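PDB 2HR2: hypothetical protein from Chlorobium tepidum, which is of unknown function but has the alpha-alpha superhelix of tetratricopeptide-like proteins, a fold that in relatives commonly serves protein binding. Local coordinates for residues E7-A11 against I40-P45; A53-F58 against H85-R89. One frame throughout, in Å; residues are numbered along the deposited sequence.

Interaction 1 of 2, residues E7-A11 against I40-P45; sequences EVVGA and ISHTMP
Ile40 lays its CG2 methyl against one turn of the helix carrying Glu7, Gly10 and Ala11, and this is where the contact is closely packed. The methyl lies opposite the backbone N about the first torsion, which aims it at the neighbouring helix; it reaches Ala11 CB at 4.0 Å and lies beside the Glu7 carbonyl O, which accepts the helical bond from Ala11 N. Gly10 suits its place because a beta carbon would be directed at Ile40 and come close to its CG2, whereas bare backbone lets Ile40 CD1 come within 4.0 Å of Gly10 C.

From the last helical residue, Ser41, the chain makes a type I turn to Met44, and here Glu7 and Met44, a selenomethionine, run past each other in opposite directions. Glu7 CB lies 3.9 Å from Met44 CG, while Met44 SE continues to Val8 CG2, 3.8 Å away. The exposed side is looser: the Glu7 CG methylene passes Thr43 OG1 at 3.8 Å, a plain van der Waals contact. The extended glutamate lays OE1 alongside Met44 CG (3.3 Å), so its aliphatic carbons pack while the carboxylate stays outermost. Thr43 OG1 bonds to Ile40 O (2.8 Å), which also accepts from Thr43 N just where the helix ends. Cut back to an alanine, Glu7 would keep its CB beside Met44 but would probably leave Thr43 OG1 and the outer side of Met44 without their cover.

Inward, Ala11 and Ser41 both rest on Phe55 of helix 52-69, which backs helices 4-24 and 27-41 where they meet.

Interaction 2 of 2, residues A53-F58 against H85-R89; sequences AGFDAF and HYFNR
Tyr86 is the largest bump between these two segments, and the hollow that takes it is made by Ala53, Gly54 and Ala57. With CG anti to the backbone N (chi1 176°), its ring reaches straight across from helix 73-90 and lays one face on the backbone of the other helix. Gly54 CA sits over that face as a CH-pi contact, 4.0 Å from the ring centroid and 28° off the normal. Glycine leaves the floor of the hollow flat, where a beta carbon would come up close to the tyrosine hydroxyl.

Two alanine methyls, one helical turn apart, raise the two ends of this seat, on the same side of the ring as Gly54. Ala53 CB touches Tyr86 CE1 at 3.6 Å, near the outer end of the ring, whereas Ala57 CB meets Tyr86 CD2 nearer its root, 3.4 Å away and oblique to the ring. Such pairing of a large side chain with small residues is consistent with the close helix packing of tetratricopeptide-like superhelices; here the two segment axes pass 9.9 Å apart with their directions 124° from each other.

Ala57 also acts as a bump in its own right. Its CB stands over one face of the Phe87 ring, 4.3 Å from Phe87 CZ, and thus lies in the notch between the aromatic side chains of Tyr86 and Phe87. Phe58 borders the notch, its CE1 4.3 Å from Phe87 CE1, the approach oblique to both rings. Phe87 is backed by Trp101 of helix 97-114, whose ring lies nearly parallel to its own, and Leu100 of that helix touches Phe58.

Overall arrangement
Interaction 1 joins helix 4-24 to the end of helix 27-41 and the turn after it; interaction 2 joins helix 52-69 to helix 73-90. They follow in series along the chain, the first closing before the second opens, and their centres lie about 17 Å apart. Helix 27-41 and the turn after it meet helix 52-69, the next in sequence: Ser41 CB packs on Phe55 CE2 at 3.8 Å, and His42 NE2 lies 2.8 Å from Asp56 OD2. Helix 52-69 thus shows one side to interaction 1 and another to helix 73-90, consistent with the successive stacking of helices in a tetratricopeptide-like superhelix.

Interaction 1 of 2, residues E7-A11 against I40-P45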
# COMPACT_ATOMS: atom_id res chain seq x y z
N GLU A 7 12.75 10.42 16.96
CA GLU A 7 11.53 9.75 16.56
C GLU A 7 11.25 9.89 15.06
O GLU A 7 10.74 8.96 14.44
CB GLU A 7 10.37 10.32 17.39
CG GLU A 7 10.56 10.13 18.92
CD GLU A 7 9.89 11.23 19.76
OE1 GLU A 7 8.99 11.93 19.26
OE2 GLU A 7 10.29 11.41 20.94
N VAL A 8 11.57 11.05 14.49
CA VAL A 8 11.39 11.27 13.05
C VAL A 8 12.28 10.32 12.26
O VAL A 8 11.81 9.66 11.34
CB VAL A 8 11.74 12.72 12.65
CG1 VAL A 8 11.78 12.88 11.13
CG2 VAL A 8 10.75 13.71 13.25
N VAL A 9 13.55 10.26 12.63
CA VAL A 9 14.51 9.39 11.96
C VAL A 9 14.18 7.92 12.24
O VAL A 9 14.25 7.09 11.34
CB VAL A 9 15.96 9.71 12.35
CG1 VAL A 9 16.93 8.70 11.73
CG2 VAL A 9 16.33 11.11 11.90
N GLY A 10 13.79 7.61 13.47
CA GLY A 10 13.42 6.24 13.84
C GLY A 10 12.29 5.70 12.98
O GLY A 10 12.35 4.56 12.51
N ALA A 11 11.27 6.53 12.76
CA ALA A 11 10.11 6.15 11.95
C ALA A 11 10.49 6.00 10.48
O ALA A 11 10.07 5.05 9.83
CB ALA A 11 9.00 7.18 12.11
N ILE A 40 6.03 4.63 16.34
CA ILE A 40 7.04 5.65 16.62
C ILE A 40 6.56 7.03 16.20
O ILE A 40 6.74 8.00 16.94
CB ILE A 40 8.38 5.34 15.89
CG1 ILE A 40 9.02 4.07 16.47
CG2 ILE A 40 9.36 6.50 16.04
CD1 ILE A 40 10.18 3.53 15.66
N SER A 41 5.96 7.14 15.02
CA SER A 41 5.49 8.43 14.52
C SER A 41 4.44 9.05 15.43
O SER A 41 4.38 10.27 15.56
CB SER A 41 4.93 8.32 13.10
OG SER A 41 3.65 7.70 13.10
N HIS A 42 3.62 8.22 16.06
CA HIS A 42 2.58 8.71 16.97
C HIS A 42 3.05 9.01 18.41
O HIS A 42 2.23 9.36 19.25
CB HIS A 42 1.36 7.79 16.96
CG HIS A 42 0.66 7.76 15.63
ND1 HIS A 42 0.61 6.63 14.84
CD2 HIS A 42 0.03 8.73 14.94
CE1 HIS A 42 -0.05 6.91 13.73
NE2 HIS A 42 -0.40 8.18 13.76
N THR A 43 4.34 8.87 18.68
CA THR A 43 4.90 9.22 20.00
C THR A 43 5.46 10.64 19.99
O THR A 43 5.98 11.10 21.01
CB THR A 43 6.05 8.27 20.44
OG1 THR A 43 7.20 8.48 19.61
CG2 THR A 43 5.63 6.81 20.39
N MSE A 44 5.39 11.32 18.85
CA MSE A 44 5.88 12.68 18.73
C MSE A 44 4.91 13.65 19.37
O MSE A 44 3.71 13.38 19.40
CB MSE A 44 6.02 13.08 17.26
CG MSE A 44 7.26 12.59 16.56
SE MSE A 44 7.25 13.10 14.67
CE MSE A 44 7.00 11.45 13.84
N PRO A 45 5.42 14.79 19.87
CA PRO A 45 4.49 15.79 20.39
C PRO A 45 3.74 16.41 19.21
O PRO A 45 4.27 16.41 18.09
CB PRO A 45 5.42 16.82 21.06
CG PRO A 45 6.73 16.67 20.36
CD PRO A 45 6.83 15.23 19.96

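Interaction 2 of 2, residues A53-F58 against H85-R89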
# COMPACT_ATOMS: atom_id res chain seq x y z
N ALA A 53 -0.51 12.40 8.26
CA ALA A 53 -1.49 11.85 7.34
C ALA A 53 -0.82 11.09 6.19
O ALA A 53 -1.17 9.94 5.90
CB ALA A 53 -2.37 12.96 6.79
N GLY A 54 0.16 11.73 5.56
CA GLY A 54 0.91 11.13 4.47
C GLY A 54 1.77 9.97 4.91
O GLY A 54 1.80 8.93 4.25
N PHE A 55 2.47 10.13 6.03
CA PHE A 55 3.33 9.07 6.54
C PHE A 55 2.53 7.82 6.91
O PHE A 55 2.94 6.71 6.58
CB PHE A 55 4.12 9.56 7.74
CG PHE A 55 5.15 8.58 8.22
CD1 PHE A 55 6.36 8.46 7.57
CD2 PHE A 55 4.90 7.77 9.32
CE1 PHE A 55 7.31 7.56 8.01
CE2 PHE A 55 5.84 6.86 9.76
CZ PHE A 55 7.05 6.76 9.10
N ASP A 56 1.39 8.00 7.58
CA ASP A 56 0.53 6.87 7.93
C ASP A 56 -0.01 6.18 6.67
O ASP A 56 -0.14 4.95 6.64
CB ASP A 56 -0.61 7.31 8.87
CG ASP A 56 -0.13 7.66 10.28
OD1 ASP A 56 0.93 7.16 10.71
OD2 ASP A 56 -0.83 8.43 10.97
N ALA A 57 -0.31 6.96 5.64
CA ALA A 57 -0.79 6.40 4.37
C ALA A 57 0.27 5.49 3.74
O ALA A 57 -0.05 4.42 3.24
CB ALA A 57 -1.17 7.51 3.41
N PHE A 58 1.52 5.94 3.76
CA PHE A 58 2.63 5.18 3.20
C PHE A 58 2.81 3.88 3.97
O PHE A 58 3.02 2.83 3.37
CB PHE A 58 3.91 6.02 3.25
CG PHE A 58 3.97 7.15 2.25
CD1 PHE A 58 2.83 7.79 1.75
CD2 PHE A 58 5.21 7.64 1.85
CE1 PHE A 58 2.92 8.84 0.86
CE2 PHE A 58 5.31 8.70 0.96
CZ PHE A 58 4.17 9.30 0.46
N HIS A 85 -8.14 6.05 1.87
CA HIS A 85 -8.90 7.16 2.45
C HIS A 85 -8.10 8.46 2.29
O HIS A 85 -8.67 9.52 2.04
CB HIS A 85 -9.23 6.91 3.92
CG HIS A 85 -10.08 7.97 4.56
ND1 HIS A 85 -11.44 8.03 4.39
CD2 HIS A 85 -9.75 9.00 5.38
CE1 HIS A 85 -11.92 9.06 5.07
NE2 HIS A 85 -10.92 9.66 5.68
N TYR A 86 -6.78 8.36 2.42
CA TYR A 86 -5.88 9.50 2.23
C TYR A 86 -5.64 9.81 0.75
O TYR A 86 -5.77 10.96 0.34
CB TYR A 86 -4.54 9.24 2.93
CG TYR A 86 -3.51 10.34 2.70
CD1 TYR A 86 -3.54 11.51 3.44
CD2 TYR A 86 -2.50 10.19 1.74
CE1 TYR A 86 -2.60 12.52 3.23
CE2 TYR A 86 -1.56 11.18 1.53
CZ TYR A 86 -1.62 12.35 2.28
OH TYR A 86 -0.69 13.34 2.08
N PHE A 87 -5.29 8.80 -0.03
CA PHE A 87 -4.98 9.01 -1.45
C PHE A 87 -6.16 9.54 -2.28
O PHE A 87 -5.95 10.32 -3.20
CB PHE A 87 -4.41 7.74 -2.10
CG PHE A 87 -3.06 7.34 -1.59
CD1 PHE A 87 -1.97 8.20 -1.70
CD2 PHE A 87 -2.85 6.08 -1.05
CE1 PHE A 87 -0.72 7.82 -1.24
CE2 PHE A 87 -1.60 5.69 -0.59
CZ PHE A 87 -0.54 6.57 -0.69
N ASN A 88 -7.38 9.12 -1.97
CA ASN A 88 -8.54 9.62 -2.70
C ASN A 88 -8.79 11.10 -2.41
O ASN A 88 -9.30 11.82 -3.26
CB ASN A 88 -9.78 8.77 -2.41
CG ASN A 88 -9.67 7.35 -2.96
OD1 ASN A 88 -8.79 7.03 -3.76
ND2 ASN A 88 -10.58 6.49 -2.52
N ARG A 89 -8.39 11.56 -1.22
CA ARG A 89 -8.56 12.96 -0.83
C ARG A 89 -7.39 13.85 -1.26
O ARG A 89 -7.58 14.82 -1.98
CB ARG A 89 -8.77 13.08 0.68